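Local coordinates for pyridoxamine 5'-phosphate oxidase-related, FMN-binding protein (Paracoccus denitrificans, PDB 6VNA) that probably binds heme and takes part in the degradation of c-type heme, on a fold related to the FMN-binding pyridoxamine 5'-phosphate oxidases, at residues 18-23 with 89-94; 24-29 with 43-48; 30-35 with 71-76; 97-102 with 131-136. One frame throughout, in Å; residues are numbered along the deposited sequence.

Interactions 2, 3 and 4 are antiparallel strand pairings in one curled sheet, whereas interaction 1 lays a helix across it. Strand 26-32 serves both interaction 2 and interaction 3, and strand 92-101 both interaction 1 and interaction 4. Interaction 1 is purely apolar and buried. Interaction 2, only about 5 Å from the chain's centre (centre to centre), adds a core of A27, L29, I44 and L46, which meets L76 of interaction 3. Interaction 3 ends in a salt-bridged turn beside the second subunit. Interaction 4 is partly buried: W131 and I133 face inward, while the R98-E134 salt bridge lies on the other face of the sheet.

Interaction 1. Residues 18-23 with 89-94; sequences RQLLEA and THARLS
L20 of the helical segment 18-23 reaches the backbone of 91-93 with a single methyl group. From CB, which points toward the strand, the chain runs to CG lying beside the backbone N (chi1 -74°), and the extended second torsion carries CD1 forward. There CD1 rests 4.0 Å from R92 N and 4.1 Å from L93 CB, with A91 CB on its other flank at 4.2 Å; CB, CG and CD2 stay farther back, and elsewhere in the chain the side chain packs on A80 and L140. The next residue, L21, crosses L93 at about a right angle, L21 CD1 lying 3.8 Å from L93 CD2. No hydrogen bond joins the segments. The R92 side chain sets out away from the helix: R92 NH1 bonds H90 O at 2.9 Å, in the guanidinium plane and nearly end-on to the carbonyl, and also M88 O, which ties the guanidinium to the chain leading into the strand. Segments 18-23 and 92-94 run almost perpendicular, their axes 94° apart, and the two leucines of the helix pack on strands 73-79, 92-101 and 137-141, a helix-on-sheet packing within the FMN-binding-type beta-barrel fold of this family.

Interaction 2. Residues 24-29 with 43-48; sequences ARHASL and RIALQT
The strands of 24-29 and 43-48 run antiparallel but strongly twisted, their short axes 123° apart, with A27 and I44 as a hydrogen-bonded pair: A27 N to I44 O and I44 N to A27 O, each 2.9 Å. Farther along, L46 N bonds R25 O at 3.0 Å, coming from above the carbonyl plane. A27, I44, L29 and L46 gather on the inner side. A27 CB touches L46 CD2 at 3.7 Å, and the side chains of L29 and I44 cross obliquely, I44 CD1 meeting L29 CB at 3.9 Å. I44 holds CG1 between its backbone N and carbonyl carbon (chi1 61°), which brings both CG1 and CD1 against L29 CB while CG2 faces L29 CD2. With an alanine in place of I44, those three carbons are gone and L29 would probably be left with a gap along one flank. H26 sets out away from this side, though its CB touches I44 O, which also lies near the ring plane at its edge. At the far end a water donates to A24 O at 2.7 Å, and R25 NH1 also reaches A24 O; R25 NE bonds R115 O. The hairpin is flanked by strand 54-59, touching I44 and L46, and by strand 73-79, touching L29 and L46, while helix 108-115 packs on A45 and Q47 and the second subunit binds R43 through its A87 carbonyl.

Interaction 3. Residues 30-35 with 71-76; sequences GTLDPE and DPRAGL
D71 OD1 accepts two N-H groups of R73: the backbone N at 3.2 Å, from above the carboxylate plane, and NE at 3.3 Å, on the syn side. The first bond closes an Asx turn; the second pairs with R73 NH2 to D71 OD2, 2.7 Å on the syn lone pair, so the guanidinium grips the carboxylate side-on and the carboxylate is held edge-on, near the guanidinium plane. R73 bends at chi3 (-67°) to bring this edge round. L32 of the facing segment sets CD1 over one face of the guanidinium, offset toward its rim, 3.6 Å from R73 NH2, and the same methyl lies 3.5 Å from D71 OD2. The turn follows helix 63-70 and leads into strand 73-79, the antiparallel neighbour of strand 26-32 in the family's curled sheet. G30 and G75 form the hydrogen-bonded pair, with G30 N to G75 O at 2.7 Å and G75 N to G30 O at 2.9 Å. Beyond it the strands separate, and a water bridges them, accepting from L32 N and donating to D71 O and R73 O. R73 NH1 bonds T36 O of the second subunit, whose own L32 packs on L32.

Interaction 4. Residues 97-102 with 131-136; sequences GRAVPA and WRIEPV
Residues 97-101 and 131-135 pair as antiparallel strands, their short axes 154° apart, with R98-E134 and V100-R132 as hydrogen-bonded pairs; V100 N to R132 O is 2.8 Å, and R98 N to E134 O is 3.1 Å. On one face P101 CG stands over the W131 six-membered ring, offset toward its rim and 4.3 Å from the centroid, as a CH-pi contact, while A99 CB approaches W131 CE3 obliquely at 3.5 Å. A leucine in place of W131 would probably leave P101 CG without an aromatic face and A99 CB without its contact at CE3. On the other face R98 and E134 meet in a salt bridge, NH1 to OE1 at 2.7 Å, the guanidinium and carboxylate planes 51° apart. The first torsion of R98 (chi1 56°) and a bend at chi2 bring CD 3.7 Å from V136 CG2; the bend at chi3 helps turn NH1 to E134. E134 CD meets V100 CG2, and A102 CB rests on R132 CG; the R132 guanidinium itself is salt-bridged to D49 and D51. The pair lies between strand 73-79 with the residue before it, A74 bonding G97 and P72 bonding A99, and strand 54-59, touching W131 and I133, with L68 of helix 63-70 against A99 and W131.

Interaction 1. Residues 18-23 with 89-94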
loop_
_atom_site.group_PDB
_atom_site.type_symbol
_atom_site.label_atom_id
_atom_site.label_comp_id
_atom_site.label_asym_id
_atom_site.label_seq_id
_atom_site.Cartn_x
_atom_site.Cartn_y
_atom_site.Cartn_z
ATOM N N ARG A 18 -16.454 -2.808 -5.542
ATOM C CA ARG A 18 -17.029 -1.467 -5.821
ATOM C C ARG A 18 -17.397 -0.771 -4.510
ATOM O O ARG A 18 -17.254 0.485 -4.449
ATOM C CB ARG A 18 -18.259 -1.596 -6.721
ATOM C CG ARG A 18 -17.950 -2.184 -8.088
ATOM C CD ARG A 18 -19.056 -1.907 -9.088
ATOM N NE ARG A 18 -18.755 -2.547 -10.367
ATOM C CZ ARG A 18 -19.162 -3.756 -10.742
ATOM N NH1 ARG A 18 -19.912 -4.498 -9.942
ATOM N NH2 ARG A 18 -18.812 -4.218 -11.931
ATOM N N GLN A 19 -17.876 -1.542 -3.515
ATOM C CA GLN A 19 -18.339 -0.998 -2.208
ATOM C C GLN A 19 -17.118 -0.497 -1.422
ATOM O O GLN A 19 -17.230 0.598 -0.794
ATOM C CB GLN A 19 -19.144 -2.040 -1.413
ATOM C CG GLN A 19 -20.581 -2.216 -1.896
ATOM C CD GLN A 19 -21.302 -3.449 -1.383
ATOM O OE1 GLN A 19 -20.729 -4.505 -1.148
ATOM N NE2 GLN A 19 -22.607 -3.329 -1.222
ATOM N N LEU A 20 -16.015 -1.259 -1.444
ATOM C CA LEU A 20 -14.719 -0.861 -0.835
ATOM C C LEU A 20 -14.248 0.464 -1.440
ATOM O O LEU A 20 -13.839 1.378 -0.660
ATOM C CB LEU A 20 -13.669 -1.963 -1.037
ATOM C CG LEU A 20 -13.859 -3.190 -0.149
ATOM C CD1 LEU A 20 -12.794 -4.240 -0.395
ATOM C CD2 LEU A 20 -13.860 -2.785 1.320
ATOM N N LEU A 21 -14.295 0.600 -2.764
ATOM C CA LEU A 21 -13.818 1.849 -3.413
ATOM C C LEU A 21 -14.728 3.028 -3.026
ATOM O O LEU A 21 -14.178 4.111 -2.736
ATOM C CB LEU A 21 -13.722 1.642 -4.928
ATOM C CG LEU A 21 -12.485 0.861 -5.380
ATOM C CD1 LEU A 21 -12.709 0.192 -6.730
ATOM C CD2 LEU A 21 -11.283 1.771 -5.440
ATOM N N GLU A 22 -16.052 2.832 -2.969
ATOM C CA GLU A 22 -17.027 3.898 -2.580
ATOM C C GLU A 22 -16.769 4.352 -1.140
ATOM O O GLU A 22 -16.892 5.561 -0.874
ATOM C CB GLU A 22 -18.462 3.404 -2.768
ATOM C CG GLU A 22 -19.524 4.349 -2.211
ATOM C CD GLU A 22 -19.555 5.742 -2.823
ATOM O OE1 GLU A 22 -19.299 5.853 -4.043
ATOM O OE2 GLU A 22 -19.831 6.715 -2.071
ATOM N N ALA A 23 -16.367 3.438 -0.249
ATOM C CA ALA A 23 -16.152 3.724 1.193
ATOM C C ALA A 23 -14.744 4.281 1.469
ATOM O O ALA A 23 -14.559 4.863 2.540
ATOM C CB ALA A 23 -16.413 2.471 1.991
ATOM N N THR A 89 -8.553 -10.645 8.598
ATOM C CA THR A 89 -9.953 -11.026 8.249
ATOM C C THR A 89 -10.701 -9.827 7.646
ATOM O O THR A 89 -11.851 -9.997 7.285
ATOM C CB THR A 89 -10.729 -11.565 9.458
ATOM O OG1 THR A 89 -11.011 -10.463 10.318
ATOM C CG2 THR A 89 -9.977 -12.638 10.215
ATOM N N HIS A 90 -10.098 -8.647 7.571
ATOM C CA HIS A 90 -10.717 -7.459 6.929
ATOM C C HIS A 90 -10.722 -7.675 5.419
ATOM O O HIS A 90 -9.758 -8.294 4.910
ATOM C CB HIS A 90 -9.946 -6.184 7.247
ATOM C CG HIS A 90 -9.871 -5.836 8.697
ATOM N ND1 HIS A 90 -9.257 -4.673 9.142
ATOM C CD2 HIS A 90 -10.353 -6.456 9.793
ATOM C CE1 HIS A 90 -9.340 -4.611 10.452
ATOM N NE2 HIS A 90 -10.013 -5.689 10.875
ATOM N N ALA A 91 -11.768 -7.201 4.742
ATOM C CA ALA A 91 -11.873 -7.231 3.268
ATOM C C ALA A 91 -10.889 -6.194 2.721
ATOM O O ALA A 91 -10.755 -5.087 3.336
ATOM C CB ALA A 91 -13.291 -6.959 2.821
ATOM N N ARG A 92 -10.239 -6.502 1.605
ATOM C CA ARG A 92 -9.208 -5.604 1.033
ATOM C C ARG A 92 -8.986 -5.888 -0.444
ATOM O O ARG A 92 -8.989 -7.068 -0.880
ATOM C CB ARG A 92 -7.890 -5.785 1.776
ATOM C CG ARG A 92 -7.402 -7.221 1.742
ATOM C CD ARG A 92 -6.845 -7.535 3.106
ATOM N NE ARG A 92 -6.065 -8.757 3.132
ATOM C CZ ARG A 92 -6.304 -9.809 3.889
ATOM N NH1 ARG A 92 -7.357 -9.862 4.698
ATOM N NH2 ARG A 92 -5.478 -10.831 3.804
ATOM N N LEU A 93 -8.787 -4.811 -1.181
ATOM C CA LEU A 93 -8.685 -4.825 -2.657
ATOM C C LEU A 93 -7.298 -4.295 -3.034
ATOM O O LEU A 93 -6.936 -3.194 -2.516
ATOM C CB LEU A 93 -9.806 -3.932 -3.199
ATOM C CG LEU A 93 -9.752 -3.736 -4.706
ATOM C CD1 LEU A 93 -9.958 -5.072 -5.407
ATOM C CD2 LEU A 93 -10.772 -2.689 -5.146
ATOM N N SER A 94 -6.543 -5.071 -3.820
ATOM C CA SER A 94 -5.242 -4.682 -4.431
ATOM C C SER A 94 -5.517 -4.255 -5.862
ATOM O O SER A 94 -6.037 -5.085 -6.619
ATOM C CB SER A 94 -4.238 -5.798 -4.468
ATOM O OG SER A 94 -3.805 -6.141 -3.170
#

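Interaction 2. Residues 24-29 with 43-48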
loop_
_atom_site.group_PDB
_atom_site.type_symbol
_atom_site.label_atom_id
_atom_site.label_comp_id
_atom_site.label_asym_id
_atom_site.label_seq_id
_atom_site.Cartn_x
_atom_site.Cartn_y
_atom_site.Cartn_z
ATOM N N ALA A 24 -13.796 4.128 0.535
ATOM C CA ALA A 24 -12.355 4.455 0.694
ATOM C C ALA A 24 -12.135 5.950 0.958
ATOM O O ALA A 24 -12.597 6.768 0.173
ATOM C CB ALA A 24 -11.601 4.014 -0.539
ATOM N N ARG A 25 -11.427 6.287 2.032
ATOM C CA ARG A 25 -10.930 7.665 2.315
ATOM C C ARG A 25 -9.383 7.686 2.307
ATOM O O ARG A 25 -8.815 8.741 2.071
ATOM C CB ARG A 25 -11.548 8.151 3.635
ATOM C CG ARG A 25 -13.071 8.230 3.621
ATOM C CD ARG A 25 -13.593 9.194 2.558
ATOM N NE ARG A 25 -15.045 9.338 2.475
ATOM C CZ ARG A 25 -15.858 8.570 1.759
ATOM N NH1 ARG A 25 -15.387 7.549 1.061
ATOM N NH2 ARG A 25 -17.159 8.817 1.756
ATOM N N HIS A 26 -8.722 6.554 2.546
ATOM C CA HIS A 26 -7.246 6.421 2.589
ATOM C C HIS A 26 -6.851 5.126 1.909
ATOM O O HIS A 26 -7.740 4.288 1.720
ATOM C CB HIS A 26 -6.721 6.451 4.030
ATOM C CG HIS A 26 -7.173 7.656 4.770
ATOM N ND1 HIS A 26 -6.628 8.899 4.538
ATOM C CD2 HIS A 26 -8.132 7.821 5.716
ATOM C CE1 HIS A 26 -7.231 9.789 5.305
ATOM N NE2 HIS A 26 -8.155 9.150 6.046
ATOM N N ALA A 27 -5.557 4.977 1.593
ATOM C CA ALA A 27 -5.009 3.739 1.016
ATOM C C ALA A 27 -3.507 3.625 1.281
ATOM O O ALA A 27 -2.868 4.642 1.668
ATOM C CB ALA A 27 -5.279 3.718 -0.465
ATOM N N SER A 28 -2.971 2.432 1.034
ATOM C CA SER A 28 -1.521 2.214 0.852
ATOM C C SER A 28 -1.211 2.369 -0.639
ATOM O O SER A 28 -1.804 1.626 -1.437
ATOM C CB SER A 28 -1.102 0.866 1.363
ATOM O OG SER A 28 -1.399 0.737 2.726
ATOM N N LEU A 29 -0.339 3.300 -1.008
ATOM C CA LEU A 29 0.067 3.489 -2.433
ATOM C C LEU A 29 1.456 2.875 -2.627
ATOM O O LEU A 29 2.370 3.141 -1.798
ATOM C CB LEU A 29 0.052 4.975 -2.773
ATOM C CG LEU A 29 0.724 5.367 -4.091
ATOM C CD1 LEU A 29 -0.137 4.992 -5.296
ATOM C CD2 LEU A 29 1.019 6.854 -4.088
ATOM N N ARG A 43 1.216 5.836 2.839
ATOM C CA ARG A 43 -0.220 6.020 3.145
ATOM C C ARG A 43 -0.676 7.328 2.511
ATOM O O ARG A 43 -0.004 8.332 2.742
ATOM C CB ARG A 43 -0.477 6.051 4.654
ATOM C CG ARG A 43 -1.951 6.211 4.982
ATOM C CD ARG A 43 -2.193 6.099 6.457
ATOM N NE ARG A 43 -2.280 4.721 6.895
ATOM C CZ ARG A 43 -2.302 4.336 8.168
ATOM N NH1 ARG A 43 -2.230 5.235 9.136
ATOM N NH2 ARG A 43 -2.405 3.050 8.469
ATOM N N ILE A 44 -1.798 7.299 1.799
ATOM C CA ILE A 44 -2.346 8.478 1.070
ATOM C C ILE A 44 -3.848 8.662 1.320
ATOM O O ILE A 44 -4.557 7.679 1.568
ATOM C CB ILE A 44 -2.094 8.332 -0.440
ATOM C CG1 ILE A 44 -2.774 7.086 -1.015
ATOM C CG2 ILE A 44 -0.604 8.357 -0.734
ATOM C CD1 ILE A 44 -3.170 7.220 -2.466
ATOM N N ALA A 45 -4.312 9.894 1.182
ATOM C CA ALA A 45 -5.747 10.218 1.039
ATOM C C ALA A 45 -6.161 9.732 -0.346
ATOM O O ALA A 45 -5.437 10.003 -1.316
ATOM C CB ALA A 45 -5.997 11.692 1.237
ATOM N N LEU A 46 -7.199 8.920 -0.401
ATOM C CA LEU A 46 -7.709 8.332 -1.657
ATOM C C LEU A 46 -9.229 8.200 -1.586
ATOM O O LEU A 46 -9.735 7.591 -0.633
ATOM C CB LEU A 46 -7.106 6.949 -1.888
ATOM C CG LEU A 46 -7.608 6.301 -3.178
ATOM C CD1 LEU A 46 -6.692 6.661 -4.346
ATOM C CD2 LEU A 46 -7.740 4.807 -3.022
ATOM N N GLN A 47 -9.902 8.731 -2.597
ATOM C CA GLN A 47 -11.347 8.561 -2.862
ATOM C C GLN A 47 -11.495 8.102 -4.315
ATOM O O GLN A 47 -10.469 7.774 -4.924
ATOM C CB GLN A 47 -12.041 9.888 -2.576
ATOM C CG GLN A 47 -11.825 10.383 -1.156
ATOM C CD GLN A 47 -12.574 11.668 -0.896
ATOM O OE1 GLN A 47 -13.525 12.008 -1.595
ATOM N NE2 GLN A 47 -12.113 12.425 0.077
ATOM N N THR A 48 -12.720 8.045 -4.828
ATOM C CA THR A 48 -13.036 7.876 -6.270
ATOM C C THR A 48 -13.470 9.235 -6.816
ATOM O O THR A 48 -13.850 10.044 -5.996
ATOM C CB THR A 48 -14.139 6.828 -6.425
ATOM O OG1 THR A 48 -15.251 7.331 -5.680
ATOM C CG2 THR A 48 -13.730 5.470 -5.910
HETATM O O HOH W 1 -14.069 6.753 -2.087
#

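Interaction 3. Residues 30-35 with 71-76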
loop_
_atom_site.group_PDB
_atom_site.type_symbol
_atom_site.label_atom_id
_atom_site.label_comp_id
_atom_site.label_asym_id
_atom_site.label_seq_id
_atom_site.Cartn_x
_atom_site.Cartn_y
_atom_site.Cartn_z
ATOM N N GLY A 30 1.572 2.005 -3.616
ATOM C CA GLY A 30 2.862 1.512 -4.117
ATOM C C GLY A 30 3.377 2.353 -5.279
ATOM O O GLY A 30 2.632 2.535 -6.293
ATOM N N THR A 31 4.607 2.844 -5.159
ATOM C CA THR A 31 5.365 3.460 -6.279
ATOM C C THR A 31 6.745 2.807 -6.437
ATOM O O THR A 31 7.232 2.103 -5.504
ATOM C CB THR A 31 5.462 4.973 -6.115
ATOM O OG1 THR A 31 6.093 5.314 -4.877
ATOM C CG2 THR A 31 4.096 5.617 -6.241
ATOM N N LEU A 32 7.359 3.025 -7.598
ATOM C CA LEU A 32 8.722 2.516 -7.881
ATOM C C LEU A 32 9.724 3.578 -7.440
ATOM O O LEU A 32 9.641 4.701 -7.944
ATOM C CB LEU A 32 8.824 2.156 -9.366
ATOM C CG LEU A 32 7.927 0.999 -9.806
ATOM C CD1 LEU A 32 8.004 0.793 -11.292
ATOM C CD2 LEU A 32 8.274 -0.290 -9.097
ATOM N N ASP A 33 10.609 3.232 -6.499
ATOM C CA ASP A 33 11.758 4.086 -6.095
ATOM C C ASP A 33 12.660 4.314 -7.314
ATOM O O ASP A 33 13.220 3.362 -7.862
ATOM C CB ASP A 33 12.527 3.441 -4.945
ATOM C CG ASP A 33 13.827 4.161 -4.653
ATOM O OD1 ASP A 33 13.756 5.381 -4.483
ATOM O OD2 ASP A 33 14.901 3.486 -4.634
ATOM N N PRO A 34 12.782 5.556 -7.833
ATOM C CA PRO A 34 13.574 5.811 -9.049
ATOM C C PRO A 34 14.978 5.190 -8.980
ATOM O O PRO A 34 15.292 4.330 -9.789
ATOM C CB PRO A 34 13.625 7.338 -9.142
ATOM C CG PRO A 34 12.364 7.787 -8.424
ATOM C CD PRO A 34 12.150 6.777 -7.310
ATOM N N GLU A 35 15.745 5.555 -7.961
ATOM C CA GLU A 35 17.118 5.029 -7.723
ATOM C C GLU A 35 17.163 3.500 -7.856
ATOM O O GLU A 35 17.934 3.060 -8.704
ATOM C CB GLU A 35 17.654 5.491 -6.367
ATOM C CG GLU A 35 19.158 5.367 -6.237
ATOM C CD GLU A 35 19.782 6.428 -5.350
ATOM O OE1 GLU A 35 19.189 6.739 -4.293
ATOM O OE2 GLU A 35 20.841 6.963 -5.734
ATOM N N ASP A 71 7.888 7.642 -13.122
ATOM C CA ASP A 71 7.272 6.362 -13.591
ATOM C C ASP A 71 5.843 6.255 -13.063
ATOM O O ASP A 71 5.633 6.058 -11.866
ATOM C CB ASP A 71 8.081 5.144 -13.139
ATOM C CG ASP A 71 7.698 3.853 -13.847
ATOM O OD1 ASP A 71 6.550 3.748 -14.313
ATOM O OD2 ASP A 71 8.559 2.955 -13.926
ATOM N N PRO A 72 4.810 6.338 -13.925
ATOM C CA PRO A 72 3.431 6.367 -13.437
ATOM C C PRO A 72 2.853 5.002 -13.002
ATOM O O PRO A 72 1.707 4.930 -12.666
ATOM C CB PRO A 72 2.652 6.984 -14.623
ATOM C CG PRO A 72 3.498 6.696 -15.867
ATOM C CD PRO A 72 4.911 6.420 -15.389
ATOM N N ARG A 73 3.634 3.932 -12.979
ATOM C CA ARG A 73 3.107 2.632 -12.495
ATOM C C ARG A 73 2.838 2.742 -10.987
ATOM O O ARG A 73 3.698 3.264 -10.268
ATOM C CB ARG A 73 4.032 1.479 -12.891
ATOM C CG ARG A 73 3.879 1.092 -14.355
ATOM C CD ARG A 73 4.865 0.027 -14.788
ATOM N NE ARG A 73 6.228 0.540 -14.761
ATOM C CZ ARG A 73 7.322 -0.203 -14.858
ATOM N NH1 ARG A 73 7.245 -1.521 -14.981
ATOM N NH2 ARG A 73 8.499 0.389 -14.822
ATOM N N ALA A 74 1.650 2.305 -10.550
ATOM C CA ALA A 74 1.099 2.561 -9.196
ATOM C C ALA A 74 0.272 1.366 -8.743
ATOM O O ALA A 74 -0.554 0.888 -9.541
ATOM C CB ALA A 74 0.264 3.823 -9.193
ATOM N N GLY A 75 0.536 0.895 -7.523
ATOM C CA GLY A 75 -0.311 -0.054 -6.769
ATOM C C GLY A 75 -1.138 0.638 -5.696
ATOM O O GLY A 75 -0.662 1.639 -5.101
ATOM N N LEU A 76 -2.356 0.162 -5.465
ATOM C CA LEU A 76 -3.188 0.584 -4.298
ATOM C C LEU A 76 -3.651 -0.667 -3.558
ATOM O O LEU A 76 -4.089 -1.629 -4.255
ATOM C CB LEU A 76 -4.422 1.368 -4.749
ATOM C CG LEU A 76 -4.180 2.699 -5.432
ATOM C CD1 LEU A 76 -5.459 3.196 -6.095
ATOM C CD2 LEU A 76 -3.665 3.721 -4.444
HETATM O O HOH W 2 6.122 4.447 -9.666
#

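Interaction 4. Residues 97-102 with 131-136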
loop_
_atom_site.group_PDB
_atom_site.type_symbol
_atom_site.label_atom_id
_atom_site.label_comp_id
_atom_site.label_asym_id
_atom_site.label_seq_id
_atom_site.Cartn_x
_atom_site.Cartn_y
_atom_site.Cartn_z
ATOM N N GLY A 97 -2.374 -0.230 -11.382
ATOM C CA GLY A 97 -2.879 0.894 -12.182
ATOM C C GLY A 97 -1.751 1.725 -12.751
ATOM O O GLY A 97 -0.567 1.381 -12.478
ATOM N N ARG A 98 -2.116 2.773 -13.500
ATOM C CA ARG A 98 -1.195 3.829 -13.980
ATOM C C ARG A 98 -1.731 5.190 -13.517
ATOM O O ARG A 98 -2.907 5.471 -13.723
ATOM C CB ARG A 98 -0.973 3.710 -15.495
ATOM C CG ARG A 98 -2.227 3.727 -16.365
ATOM C CD ARG A 98 -2.776 2.346 -16.720
ATOM N NE ARG A 98 -3.085 2.140 -18.141
ATOM C CZ ARG A 98 -4.156 2.607 -18.789
ATOM N NH1 ARG A 98 -5.058 3.353 -18.172
ATOM N NH2 ARG A 98 -4.313 2.333 -20.072
ATOM N N ALA A 99 -0.881 5.995 -12.889
ATOM C CA ALA A 99 -1.219 7.325 -12.355
ATOM C C ALA A 99 -1.255 8.328 -13.507
ATOM O O ALA A 99 -0.426 8.211 -14.412
ATOM C CB ALA A 99 -0.216 7.727 -11.304
ATOM N N VAL A 100 -2.190 9.269 -13.450
ATOM C CA VAL A 100 -2.406 10.347 -14.455
ATOM C C VAL A 100 -2.789 11.610 -13.699
ATOM O O VAL A 100 -3.778 11.604 -12.990
ATOM C CB VAL A 100 -3.508 9.966 -15.464
ATOM C CG1 VAL A 100 -3.742 11.079 -16.484
ATOM C CG2 VAL A 100 -3.204 8.645 -16.154
ATOM N N PRO A 101 -2.051 12.731 -13.824
ATOM C CA PRO A 101 -2.497 13.995 -13.242
ATOM C C PRO A 101 -3.951 14.279 -13.648
ATOM O O PRO A 101 -4.327 14.044 -14.778
ATOM C CB PRO A 101 -1.526 15.029 -13.824
ATOM C CG PRO A 101 -0.280 14.221 -14.123
ATOM C CD PRO A 101 -0.769 12.847 -14.535
ATOM N N ALA A 102 -4.758 14.716 -12.693
ATOM C CA ALA A 102 -6.203 14.933 -12.886
ATOM C C ALA A 102 -6.440 16.428 -13.071
ATOM O O ALA A 102 -5.821 17.237 -12.327
ATOM C CB ALA A 102 -6.965 14.387 -11.712
ATOM N N TRP A 131 -4.255 13.004 -8.580
ATOM C CA TRP A 131 -3.870 11.939 -9.546
ATOM C C TRP A 131 -5.001 10.908 -9.675
ATOM O O TRP A 131 -5.395 10.348 -8.630
ATOM C CB TRP A 131 -2.619 11.218 -9.051
ATOM C CG TRP A 131 -1.381 12.050 -8.979
ATOM C CD1 TRP A 131 -1.019 12.959 -8.027
ATOM C CD2 TRP A 131 -0.282 11.967 -9.894
ATOM N NE1 TRP A 131 0.222 13.474 -8.312
ATOM C CE2 TRP A 131 0.696 12.885 -9.451
ATOM C CE3 TRP A 131 -0.054 11.216 -11.052
ATOM C CZ2 TRP A 131 1.896 13.066 -10.128
ATOM C CZ3 TRP A 131 1.132 11.402 -11.727
ATOM C CH2 TRP A 131 2.091 12.307 -11.263
ATOM N N ARG A 132 -5.454 10.617 -10.898
ATOM C CA ARG A 132 -6.316 9.449 -11.193
ATOM C C ARG A 132 -5.415 8.225 -11.308
ATOM O O ARG A 132 -4.407 8.309 -12.010
ATOM C CB ARG A 132 -7.097 9.639 -12.496
ATOM C CG ARG A 132 -8.191 10.690 -12.406
ATOM C CD ARG A 132 -8.727 11.061 -13.776
ATOM N NE ARG A 132 -9.188 9.907 -14.532
ATOM C CZ ARG A 132 -10.418 9.406 -14.496
ATOM N NH1 ARG A 132 -11.344 9.934 -13.713
ATOM N NH2 ARG A 132 -10.714 8.354 -15.236
ATOM N N ILE A 133 -5.757 7.130 -10.641
ATOM C CA ILE A 133 -5.001 5.856 -10.775
ATOM C C ILE A 133 -5.905 4.904 -11.539
ATOM O O ILE A 133 -6.809 4.317 -10.915
ATOM C CB ILE A 133 -4.522 5.335 -9.407
ATOM C CG1 ILE A 133 -3.603 6.366 -8.754
ATOM C CG2 ILE A 133 -3.815 3.998 -9.551
ATOM C CD1 ILE A 133 -3.426 6.188 -7.294
ATOM N N GLU A 134 -5.698 4.835 -12.856
ATOM C CA GLU A 134 -6.561 4.093 -13.801
ATOM C C GLU A 134 -6.235 2.616 -13.667
ATOM O O GLU A 134 -5.095 2.215 -13.849
ATOM C CB GLU A 134 -6.359 4.587 -15.228
ATOM C CG GLU A 134 -6.807 6.023 -15.430
ATOM C CD GLU A 134 -6.390 6.625 -16.764
ATOM O OE1 GLU A 134 -5.670 5.936 -17.516
ATOM O OE2 GLU A 134 -6.782 7.786 -17.041
ATOM N N PRO A 135 -7.212 1.775 -13.278
ATOM C CA PRO A 135 -6.935 0.364 -13.055
ATOM C C PRO A 135 -6.737 -0.419 -14.352
ATOM O O PRO A 135 -7.442 -0.186 -15.302
ATOM C CB PRO A 135 -8.161 -0.148 -12.274
ATOM C CG PRO A 135 -9.265 0.839 -12.601
ATOM C CD PRO A 135 -8.577 2.158 -12.880
ATOM N N VAL A 136 -5.782 -1.338 -14.297
ATOM C CA VAL A 136 -5.530 -2.414 -15.287
ATOM C C VAL A 136 -6.105 -3.720 -14.727
ATOM O O VAL A 136 -6.874 -4.367 -15.457
ATOM C CB VAL A 136 -4.015 -2.528 -15.568
ATOM C CG1 VAL A 136 -3.674 -3.723 -16.432
ATOM C CG2 VAL A 136 -3.461 -1.253 -16.177
#